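Pli0006 protein (Listeria innocua, PDB 3OP9) probably binds DNA as a plasmid-encoded transcriptional regulator of the helix-turn-helix XRE family. Local coordinates at residues A[27-31]-A[32-36]. Sequence-based numbering, arbitrary orientation.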
loop_
_atom_site.group_PDB
_atom_site.type_symbol
_atom_site.label_atom_id
_atom_site.label_comp_id
_atom_site.label_asym_id
_atom_site.label_seq_id
_atom_site.Cartn_x
_atom_site.Cartn_y
_atom_site.Cartn_z
ATOM N N GLN A 27 14.307 20.844 18.917
ATOM C CA GLN A 27 14.853 19.571 18.444
ATOM C C GLN A 27 14.433 19.309 16.996
ATOM O O GLN A 27 15.240 18.875 16.157
ATOM C CB GLN A 27 14.380 18.429 19.340
ATOM C CG GLN A 27 14.955 18.525 20.757
ATOM C CD GLN A 27 14.482 17.417 21.671
ATOM O OE1 GLN A 27 13.291 17.245 21.878
ATOM N NE2 GLN A 27 15.428 16.661 22.239
ATOM N N ILE A 28 13.172 19.584 16.690
ATOM C CA ILE A 28 12.715 19.457 15.318
ATOM C C ILE A 28 13.406 20.512 14.462
ATOM O O ILE A 28 13.771 20.235 13.316
ATOM C CB ILE A 28 11.184 19.578 15.227
ATOM C CG1 ILE A 28 10.546 18.412 15.991
ATOM C CG2 ILE A 28 10.716 19.621 13.769
ATOM C CD1 ILE A 28 9.067 18.613 16.319
ATOM N N ALA A 29 13.595 21.715 15.016
ATOM C CA ALA A 29 14.222 22.796 14.255
ATOM C C ALA A 29 15.633 22.371 13.877
ATOM O O ALA A 29 16.091 22.608 12.755
ATOM C CB ALA A 29 14.262 24.102 15.069
ATOM N N GLU A 30 16.316 21.741 14.826
ATOM C CA GLU A 30 17.693 21.300 14.602
ATOM C C GLU A 30 17.702 20.259 13.491
ATOM O O GLU A 30 18.572 20.290 12.635
ATOM C CB GLU A 30 18.319 20.751 15.896
ATOM C CG GLU A 30 19.034 21.816 16.742
ATOM C CD GLU A 30 18.679 21.773 18.236
ATOM O OE1 GLU A 30 18.694 20.674 18.839
ATOM O OE2 GLU A 30 18.389 22.849 18.811
ATOM N N LEU A 31 16.721 19.354 13.493
ATOM C CA LEU A 31 16.611 18.311 12.468
ATOM C C LEU A 31 16.451 18.900 11.062
ATOM O O LEU A 31 16.992 18.387 10.085
ATOM C CB LEU A 31 15.398 17.421 12.765
ATOM C CG LEU A 31 15.075 16.310 11.766
ATOM C CD1 LEU A 31 16.056 15.142 11.884
ATOM C CD2 LEU A 31 13.653 15.822 11.970
ATOM N N LEU A 32 15.693 19.977 10.961
ATOM C CA LEU A 32 15.392 20.554 9.660
ATOM C C LEU A 32 16.284 21.734 9.320
ATOM O O LEU A 32 16.166 22.292 8.245
ATOM C CB LEU A 32 13.952 21.009 9.601
ATOM C CG LEU A 32 12.910 19.935 9.875
ATOM C CD1 LEU A 32 11.558 20.590 9.875
ATOM C CD2 LEU A 32 13.002 18.827 8.845
ATOM N N ASN A 33 17.160 22.119 10.239
ATOM C CA ASN A 33 17.950 23.337 10.066
ATOM C C ASN A 33 17.088 24.568 9.761
ATOM O O ASN A 33 17.300 25.268 8.767
ATOM C CB ASN A 33 18.997 23.128 8.971
ATOM C CG ASN A 33 19.973 22.021 9.323
ATOM O OD1 ASN A 33 20.041 20.995 8.645
ATOM N ND2 ASN A 33 20.707 22.208 10.416
ATOM N N VAL A 34 16.108 24.815 10.628
ATOM C CA VAL A 34 15.317 26.035 10.581
ATOM C C VAL A 34 15.286 26.633 11.989
ATOM O O VAL A 34 15.731 26.001 12.948
ATOM C CB VAL A 34 13.865 25.763 10.128
ATOM C CG1 VAL A 34 13.833 25.203 8.700
ATOM C CG2 VAL A 34 13.159 24.808 11.120
ATOM N N GLN A 35 14.733 27.834 12.111
ATOM C CA GLN A 35 14.472 28.439 13.409
ATOM C C GLN A 35 13.404 27.675 14.160
ATOM O O GLN A 35 12.494 27.125 13.545
ATOM C CB GLN A 35 13.934 29.842 13.223
ATOM C CG GLN A 35 14.912 30.850 12.697
ATOM C CD GLN A 35 14.189 32.134 12.357
ATOM O OE1 GLN A 35 13.054 32.341 12.785
ATOM N NE2 GLN A 35 14.810 32.969 11.562
ATOM N N THR A 36 13.484 27.704 15.490
ATOM C CA THR A 36 12.447 27.134 16.336
ATOM C C THR A 36 11.107 27.827 16.061
ATOM O O THR A 36 10.052 27.210 16.099
ATOM C CB THR A 36 12.834 27.262 17.823
ATOM O OG1 THR A 36 13.995 26.457 18.078
ATOM C CG2 THR A 36 11.686 26.810 18.724
#
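Leu32 closes the last turn of helix 25-32 against Ile28, one turn back. Its N donates to Ile28 O at 3.1 Å and makes a weak second bond to Ala29 O. The two side chains lie side by side and point the same way, joined where Leu32 CD1 meets Ile28 CG2 at 4.1 Å. With CG beside the backbone N (chi1 -58°), Leu32 runs alongside the Ile28 carbonyl; this pair also reaches Tyr42 and Met43 of helix 36-44, and Leu32 continues to Leu57 of helix 51-61.

At Asn33 the chain leaves the helix, as its positive phi of 53° testifies. Asn33 N still reaches back to Glu30 O, a weak bond of 3.3 Å, and the side-chain ND2 of Asn33 stands 3.6 Å from the same oxygen. Val34 N then donates to Ala29 O at 3.1 Å, nearly straight at 163° about the hydrogen. Val34 CG2, set between its own N and carbonyl carbon, faces the Ala29 backbone, with Ala29 CA at 3.9 Å.

Past Gln35, which occupies the N-cap position of helix 36-44, the chain has curled round the methyl of Ala29: the backbone from the Val34 carbonyl to Thr36 N wraps it, with Ala29 CB 3.2 Å from Val34 O and 3.7 Å from Thr36 N. Ala29 and Val34 both pack on Val39 of the following helix.

The 6→1 bond from Val34 N to Ala29 O, with Asn33 N to Glu30 O inside it, defines a Schellman motif with Asn33 as C-prime residue. It ends helix 25-32, the first of the two helices of the helix-turn-helix motif proper, and the turn leads directly into helix 36-44, consistent with the recognition helix of XRE-type regulators.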